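Local coordinates for PrgZ (Enterococcus faecalis, PDB 4FAJ), which binds a pheromone peptide as a membrane-anchored extracellular receptor of the solute-binding protein 5 family, probably for peptide import, at residues A66-Q71 with A78-S83; T82-L87 with I551-D556. One frame throughout, in Å; residues are numbered along the deposited sequence.

Contact 1: A66-Q71 with A78-S83; sequences AGTPVQ and AVDQTS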
ATOM      1  N   ALA A  66      -7.396  -5.694 -12.632  1.00 16.54           N
ATOM      2  CA  ALA A  66      -6.862  -5.739 -11.271  1.00 16.78           C
ATOM      3  C   ALA A  66      -5.707  -6.730 -11.281  1.00 17.18           C
ATOM      4  O   ALA A  66      -5.668  -7.623 -12.139  1.00 17.55           O
ATOM      5  CB  ALA A  66      -7.951  -6.198 -10.290  1.00 16.36           C
ATOM      6  N   GLY A  67      -4.787  -6.592 -10.329  1.00 17.27           N
ATOM      7  CA  GLY A  67      -3.594  -7.452 -10.276  1.00 18.01           C
ATOM      8  C   GLY A  67      -3.754  -8.715  -9.440  1.00 18.56           C
ATOM      9  O   GLY A  67      -3.036  -9.693  -9.655  1.00 19.16           O
ATOM     10  N   THR A  68      -4.682  -8.694  -8.474  1.00 18.83           N
ATOM     11  CA  THR A  68      -4.949  -9.852  -7.607  1.00 18.96           C
ATOM     12  C   THR A  68      -6.434  -9.902  -7.263  1.00 19.07           C
ATOM     13  O   THR A  68      -7.137  -8.920  -7.480  1.00 18.65           O
ATOM     14  CB  THR A  68      -4.184  -9.771  -6.255  1.00 19.14           C
ATOM     15  OG1 THR A  68      -4.816  -8.802  -5.402  1.00 18.70           O
ATOM     16  CG2 THR A  68      -2.686  -9.425  -6.436  1.00 18.57           C
ATOM     17  N   PRO A  69      -6.912 -11.037  -6.705  1.00 19.00           N
ATOM     18  CA  PRO A  69      -8.257 -11.033  -6.128  1.00 18.93           C
ATOM     19  C   PRO A  69      -8.357 -10.072  -4.953  1.00 18.07           C
ATOM     20  O   PRO A  69      -7.345  -9.680  -4.376  1.00 18.08           O
ATOM     21  CB  PRO A  69      -8.451 -12.473  -5.652  1.00 19.23           C
ATOM     22  CG  PRO A  69      -7.436 -13.287  -6.484  1.00 19.69           C
ATOM     23  CD  PRO A  69      -6.276 -12.363  -6.589  1.00 19.33           C
ATOM     24  N   VAL A  70      -9.580  -9.681  -4.622  1.00 18.06           N
ATOM     25  CA  VAL A  70      -9.837  -8.884  -3.431  1.00 17.21           C
ATOM     26  C   VAL A  70      -9.458  -9.721  -2.222  1.00 17.07           C
ATOM     27  O   VAL A  70      -9.771 -10.900  -2.183  1.00 17.49           O
ATOM     28  CB  VAL A  70     -11.315  -8.476  -3.369  1.00 17.86           C
ATOM     29  CG1 VAL A  70     -11.673  -7.923  -1.995  1.00 15.86           C
ATOM     30  CG2 VAL A  70     -11.620  -7.449  -4.475  1.00 17.87           C
ATOM     31  N   GLN A  71      -8.764  -9.122  -1.257  1.00 16.64           N
ATOM     32  CA  GLN A  71      -8.310  -9.823  -0.061  1.00 17.00           C
ATOM     33  C   GLN A  71      -9.128  -9.485   1.202  1.00 17.41           C
ATOM     34  O   GLN A  71      -9.325 -10.351   2.054  1.00 17.29           O
ATOM     35  CB  GLN A  71      -6.849  -9.507   0.207  1.00 16.72           C
ATOM     36  CG  GLN A  71      -5.926  -9.833  -0.929  1.00 17.26           C
ATOM     37  CD  GLN A  71      -5.868 -11.319  -1.194  1.00 19.68           C
ATOM     38  OE1 GLN A  71      -5.594 -12.098  -0.287  1.00 21.45           O
ATOM     39  NE2 GLN A  71      -6.119 -11.715  -2.430  1.00 20.60           N
ATOM     40  N   ALA A  78      -7.978  -4.310   5.687  1.00 17.85           N
ATOM     41  CA  ALA A  78      -7.493  -4.143   4.320  1.00 17.68           C
ATOM     42  C   ALA A  78      -6.149  -3.385   4.275  1.00 17.50           C
ATOM     43  O   ALA A  78      -6.038  -2.269   4.779  1.00 17.87           O
ATOM     44  CB  ALA A  78      -8.533  -3.425   3.473  1.00 17.43           C
ATOM     45  N   VAL A  79      -5.145  -4.010   3.667  1.00 17.38           N
ATOM     46  CA  VAL A  79      -3.806  -3.429   3.554  1.00 17.48           C
ATOM     47  C   VAL A  79      -3.136  -3.570   2.168  1.00 16.80           C
ATOM     48  O   VAL A  79      -2.060  -2.990   1.938  1.00 17.66           O
ATOM     49  CB  VAL A  79      -2.887  -4.018   4.650  1.00 17.59           C
ATOM     50  CG1 VAL A  79      -2.452  -5.436   4.307  1.00 18.07           C
ATOM     51  CG2 VAL A  79      -1.691  -3.117   4.870  1.00 19.34           C
ATOM     52  N   ASP A  80      -3.761  -4.312   1.256  1.00 16.61           N
ATOM     53  CA  ASP A  80      -3.262  -4.513  -0.117  1.00 16.43           C
ATOM     54  C   ASP A  80      -3.963  -3.586  -1.115  1.00 16.59           C
ATOM     55  O   ASP A  80      -5.114  -3.192  -0.896  1.00 15.49           O
ATOM     56  CB  ASP A  80      -3.487  -5.967  -0.547  1.00 16.83           C
ATOM     57  CG  ASP A  80      -4.938  -6.256  -0.808  1.00 17.47           C
ATOM     58  OD1 ASP A  80      -5.671  -6.378   0.201  1.00 17.62           O
ATOM     59  OD2 ASP A  80      -5.343  -6.300  -2.001  1.00 17.01           O
ATOM     60  N   GLN A  81      -3.278  -3.265  -2.224  1.00 16.50           N
ATOM     61  CA  GLN A  81      -3.790  -2.297  -3.191  1.00 17.52           C
ATOM     62  C   GLN A  81      -5.121  -2.672  -3.805  1.00 16.76           C
ATOM     63  O   GLN A  81      -5.970  -1.809  -3.958  1.00 16.87           O
ATOM     64  CB  GLN A  81      -2.791  -1.991  -4.327  1.00 18.16           C
ATOM     65  CG  GLN A  81      -3.297  -0.881  -5.339  1.00 20.76           C
ATOM     66  CD  GLN A  81      -3.643   0.514  -4.707  1.00 24.37           C
ATOM     67  OE1 GLN A  81      -4.825   0.835  -4.433  1.00 25.20           O
ATOM     68  NE2 GLN A  81      -2.615   1.347  -4.503  1.00 23.82           N
ATOM     69  N   THR A  82      -5.324  -3.935  -4.176  1.00 16.39           N
ATOM     70  CA  THR A  82      -6.603  -4.310  -4.815  1.00 15.88           C
ATOM     71  C   THR A  82      -7.797  -4.091  -3.885  1.00 15.67           C
ATOM     72  O   THR A  82      -8.828  -3.549  -4.300  1.00 15.14           O
ATOM     73  CB  THR A  82      -6.622  -5.768  -5.283  1.00 16.21           C
ATOM     74  OG1 THR A  82      -5.521  -6.015  -6.175  1.00 16.79           O
ATOM     75  CG2 THR A  82      -7.950  -6.113  -5.977  1.00 16.42           C
ATOM     76  N   SER A  83      -7.675  -4.537  -2.640  1.00 15.06           N
ATOM     77  CA  SER A  83      -8.752  -4.333  -1.662  1.00 15.50           C
ATOM     78  C   SER A  83      -8.981  -2.841  -1.381  1.00 15.03           C
ATOM     79  O   SER A  83     -10.118  -2.388  -1.239  1.00 15.98           O
ATOM     80  CB  SER A  83      -8.433  -5.052  -0.361  1.00 15.91           C
ATOM     81  OG  SER A  83      -8.185  -6.426  -0.578  1.00 14.38           O
TER
HETATM   82  O   HOH W   1      -5.375  -4.454  -8.489  1.00 24.11           O
HETATM   83  O   HOH W   2      -3.466  -6.640  -3.822  1.00 25.25           O
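Gln71 and Ser83 meet at the start of helix 81-90. Gln71 N donates to Ser83 OG at 2.8 Å, with an N-H...O angle of 150°. Ser83 OG stands beside its own backbone N (chi1 -56°) and donates in turn to Asp80 OD1 at 2.6 Å, on the syn lone pair. Asp80 is the N-cap. Its OD2 accepts from Ser83 N at 3.0 Å, with the donor above the carboxylate plane. The Gln71 and Asp80 side chains cross at about a right angle, and Gln71 CB lies 3.3 Å from Asp80 OD1. A bend at chi2 (-65°) returns the Gln71 amide to its own segment, where NE2 donates to Pro69 O. Thr68 OG1 also donates to Pro69 O, from the opposite face of the carbonyl plane. Thr68 OG1 is 3.0 Å from Thr82 OG1. Water 2 donates to both Thr68 OG1 and Asp80 OD2, while water 1 joins Gly67 N to Thr82 OG1. The methyl Thr82 CG2 packs on Thr68 O at 3.3 Å. Thr68 also packs on an apolar side chain of the bound peptide. Ala66 ends strand 61-66, which pairs with strand 271-276. Trp253 of strand 252-257 touches Val70 and Thr82, and helix 450-459 meets Thr68 and Gln71.

Contact 2: T82-L87 with I551-D556; sequences TSITLL and IGAKYD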
ATOM      1  N   THR A  82      -5.324  -3.935  -4.176  1.00 16.39           N
ATOM      2  CA  THR A  82      -6.603  -4.310  -4.815  1.00 15.88           C
ATOM      3  C   THR A  82      -7.797  -4.091  -3.885  1.00 15.67           C
ATOM      4  O   THR A  82      -8.828  -3.549  -4.300  1.00 15.14           O
ATOM      5  CB  THR A  82      -6.622  -5.768  -5.283  1.00 16.21           C
ATOM      6  OG1 THR A  82      -5.521  -6.015  -6.175  1.00 16.79           O
ATOM      7  CG2 THR A  82      -7.950  -6.113  -5.977  1.00 16.42           C
ATOM      8  N   SER A  83      -7.675  -4.537  -2.640  1.00 15.06           N
ATOM      9  CA  SER A  83      -8.752  -4.333  -1.662  1.00 15.50           C
ATOM     10  C   SER A  83      -8.981  -2.841  -1.381  1.00 15.03           C
ATOM     11  O   SER A  83     -10.118  -2.388  -1.239  1.00 15.98           O
ATOM     12  CB  SER A  83      -8.433  -5.052  -0.361  1.00 15.91           C
ATOM     13  OG  SER A  83      -8.185  -6.426  -0.578  1.00 14.38           O
ATOM     14  N   ILE A  84      -7.899  -2.075  -1.320  1.00 14.68           N
ATOM     15  CA  ILE A  84      -7.985  -0.659  -0.971  1.00 14.31           C
ATOM     16  C   ILE A  84      -8.612   0.177  -2.090  1.00 14.03           C
ATOM     17  O   ILE A  84      -9.455   1.028  -1.811  1.00 12.86           O
ATOM     18  CB  ILE A  84      -6.625  -0.124  -0.512  1.00 14.34           C
ATOM     19  CG1 ILE A  84      -6.355  -0.621   0.911  1.00 15.32           C
ATOM     20  CG2 ILE A  84      -6.584   1.401  -0.568  1.00 14.27           C
ATOM     21  CD1 ILE A  84      -4.941  -0.340   1.398  1.00 17.15           C
ATOM     22  N   THR A  85      -8.229  -0.067  -3.344  1.00 13.46           N
ATOM     23  CA  THR A  85      -8.937   0.540  -4.474  1.00 14.06           C
ATOM     24  C   THR A  85     -10.449   0.221  -4.498  1.00 14.18           C
ATOM     25  O   THR A  85     -11.279   1.114  -4.743  1.00 13.63           O
ATOM     26  CB  THR A  85      -8.290   0.144  -5.822  1.00 14.48           C
ATOM     27  OG1 THR A  85      -7.022   0.808  -5.945  1.00 15.60           O
ATOM     28  CG2 THR A  85      -9.192   0.551  -7.009  1.00 15.82           C
ATOM     29  N   LEU A  86     -10.818  -1.031  -4.230  1.00 13.63           N
ATOM     30  CA  LEU A  86     -12.238  -1.369  -4.184  1.00 14.07           C
ATOM     31  C   LEU A  86     -12.933  -0.584  -3.070  1.00 13.54           C
ATOM     32  O   LEU A  86     -13.979   0.029  -3.290  1.00 12.71           O
ATOM     33  CB  LEU A  86     -12.454  -2.855  -3.959  1.00 14.42           C
ATOM     34  CG  LEU A  86     -13.912  -3.275  -3.747  1.00 15.25           C
ATOM     35  CD1 LEU A  86     -14.772  -2.905  -4.948  1.00 13.59           C
ATOM     36  CD2 LEU A  86     -13.951  -4.783  -3.465  1.00 15.90           C
ATOM     37  N   LEU A  87     -12.345  -0.600  -1.881  1.00 13.55           N
ATOM     38  CA  LEU A  87     -12.938   0.099  -0.731  1.00 13.55           C
ATOM     39  C   LEU A  87     -13.001   1.616  -0.960  1.00 13.59           C
ATOM     40  O   LEU A  87     -13.970   2.263  -0.542  1.00 14.13           O
ATOM     41  CB  LEU A  87     -12.206  -0.241   0.583  1.00 13.95           C
ATOM     42  CG  LEU A  87     -12.473  -1.613   1.205  1.00 15.49           C
ATOM     43  CD1 LEU A  87     -11.640  -1.799   2.501  1.00 18.54           C
ATOM     44  CD2 LEU A  87     -13.940  -1.854   1.490  1.00 18.62           C
ATOM     45  N   ILE A 551      -0.103   8.170  -4.645  1.00 16.40           N
ATOM     46  CA  ILE A 551      -0.153   7.756  -3.239  1.00 17.29           C
ATOM     47  C   ILE A 551      -1.573   7.289  -2.863  1.00 17.63           C
ATOM     48  O   ILE A 551      -2.558   7.717  -3.469  1.00 18.20           O
ATOM     49  CB  ILE A 551       0.267   8.894  -2.257  1.00 18.12           C
ATOM     50  CG1 ILE A 551      -0.738  10.051  -2.271  1.00 19.64           C
ATOM     51  CG2 ILE A 551       1.656   9.417  -2.568  1.00 18.82           C
ATOM     52  CD1 ILE A 551      -0.405  11.163  -1.263  1.00 23.32           C
ATOM     53  N   GLY A 552      -1.667   6.429  -1.858  1.00 17.06           N
ATOM     54  CA  GLY A 552      -2.952   5.941  -1.362  1.00 17.27           C
ATOM     55  C   GLY A 552      -3.637   5.020  -2.354  1.00 17.09           C
ATOM     56  O   GLY A 552      -2.982   4.376  -3.181  1.00 17.21           O
ATOM     57  N   ALA A 553      -4.963   4.962  -2.277  1.00 16.63           N
ATOM     58  CA  ALA A 553      -5.745   4.109  -3.170  1.00 16.78           C
ATOM     59  C   ALA A 553      -5.568   4.631  -4.598  1.00 16.62           C
ATOM     60  O   ALA A 553      -5.805   5.797  -4.851  1.00 17.05           O
ATOM     61  CB  ALA A 553      -7.207   4.123  -2.761  1.00 16.75           C
ATOM     62  N   LYS A 554      -5.154   3.767  -5.519  1.00 17.07           N
ATOM     63  CA  LYS A 554      -4.669   4.196  -6.832  1.00 16.84           C
ATOM     64  C   LYS A 554      -5.729   4.828  -7.739  1.00 16.66           C
ATOM     65  O   LYS A 554      -5.421   5.780  -8.472  1.00 15.83           O
ATOM     66  CB  LYS A 554      -4.017   3.029  -7.574  1.00 17.41           C
ATOM     67  CG  LYS A 554      -3.298   3.439  -8.861  1.00 18.97           C
ATOM     68  CD  LYS A 554      -2.635   2.251  -9.549  1.00 21.85           C
ATOM     69  CE  LYS A 554      -1.388   1.771  -8.834  1.00 22.43           C
ATOM     70  NZ  LYS A 554      -0.501   0.957  -9.760  1.00 21.66           N
ATOM     71  N   TYR A 555      -6.950   4.293  -7.732  1.00 16.11           N
ATOM     72  CA  TYR A 555      -7.981   4.777  -8.666  1.00 16.28           C
ATOM     73  C   TYR A 555      -9.234   5.247  -7.948  1.00 15.88           C
ATOM     74  O   TYR A 555      -9.689   4.605  -7.005  1.00 15.26           O
ATOM     75  CB  TYR A 555      -8.355   3.695  -9.692  1.00 17.03           C
ATOM     76  CG  TYR A 555      -7.239   3.348 -10.651  1.00 17.42           C
ATOM     77  CD1 TYR A 555      -6.859   4.240 -11.646  1.00 19.26           C
ATOM     78  CD2 TYR A 555      -6.550   2.137 -10.556  1.00 19.79           C
ATOM     79  CE1 TYR A 555      -5.833   3.948 -12.524  1.00 19.74           C
ATOM     80  CE2 TYR A 555      -5.515   1.824 -11.451  1.00 20.07           C
ATOM     81  CZ  TYR A 555      -5.167   2.746 -12.426  1.00 20.27           C
ATOM     82  OH  TYR A 555      -4.160   2.487 -13.329  1.00 22.20           O
ATOM     83  N   ASP A 556      -9.772   6.377  -8.407  1.00 15.46           N
ATOM     84  CA  ASP A 556     -11.074   6.870  -7.981  1.00 15.68           C
ATOM     85  C   ASP A 556     -11.962   7.000  -9.220  1.00 15.56           C
ATOM     86  O   ASP A 556     -11.724   7.839 -10.097  1.00 14.38           O
ATOM     87  CB  ASP A 556     -10.941   8.221  -7.271  1.00 16.14           C
ATOM     88  CG  ASP A 556     -12.260   8.707  -6.675  1.00 18.04           C
ATOM     89  OD1 ASP A 556     -13.296   8.037  -6.870  1.00 19.91           O
ATOM     90  OD2 ASP A 556     -12.250   9.752  -5.988  1.00 20.63           O
TER
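Thr85 and Ala553 bring the two backbones to 5.0 Å, measured between Thr85 CA and Ala553 CA. In this family 5 solute-binding protein, the contact packs helix 81-90, near the N terminus, against a C-terminal loop. Residues 82-87 are helical, with Leu86 N bonded to Thr82 O and Leu87 N to Ser83 O. Residues 551-556 form a loop that turns at Gly552 (phi 70°), just before Ala553, and runs into the short strand 555-556. No hydrogen bond crosses between the segments. Ala553 CB points at the helix and meets the Ile84 branch methyl CG2 at 3.6 Å. A chi1 of -76° sets Ile84 CG1 beside the backbone N and leaves CG2 anti to it, facing Ala553. Ile84 also packs on an apolar side chain of the bound peptide. Next along the helix, Thr85 OG1 lies 3.5 Å from Lys554 N. This hydroxyl is hydrogen-bonded to Gln81 OE1, one turn back. The polar ends of the other two side chains lead away: Lys554 NZ bonds Thr535 OG1 and Tyr555 OH bonds Lys537 NZ. Lys554 CG lies over one face of the Tyr555 ring, toward its rim. Thr85 CG2 comes to 4.1 Å from Tyr555 O.

In the fold
From the N terminus, the chain leaves strand 61-66 and enters the loop that holds residues 66-71. Contact 1 closes this loop over six intervening residues as helix 81-90 begins. Contact 2 starts on that same helix and closes a loop of 463 residues, with most of the chain inside it. The two do not nest: they follow each other and overlap at Thr82 and Ser83. Their centres are about 8 Å apart. Gln81 joins them directly, since its OE1 probably accepts from Lys554 N. Helix 81-90 is thus held between the early loop and the C-terminal segment. The bound peptide packs on side chains of both contacts, Thr68 and Ile84 among them.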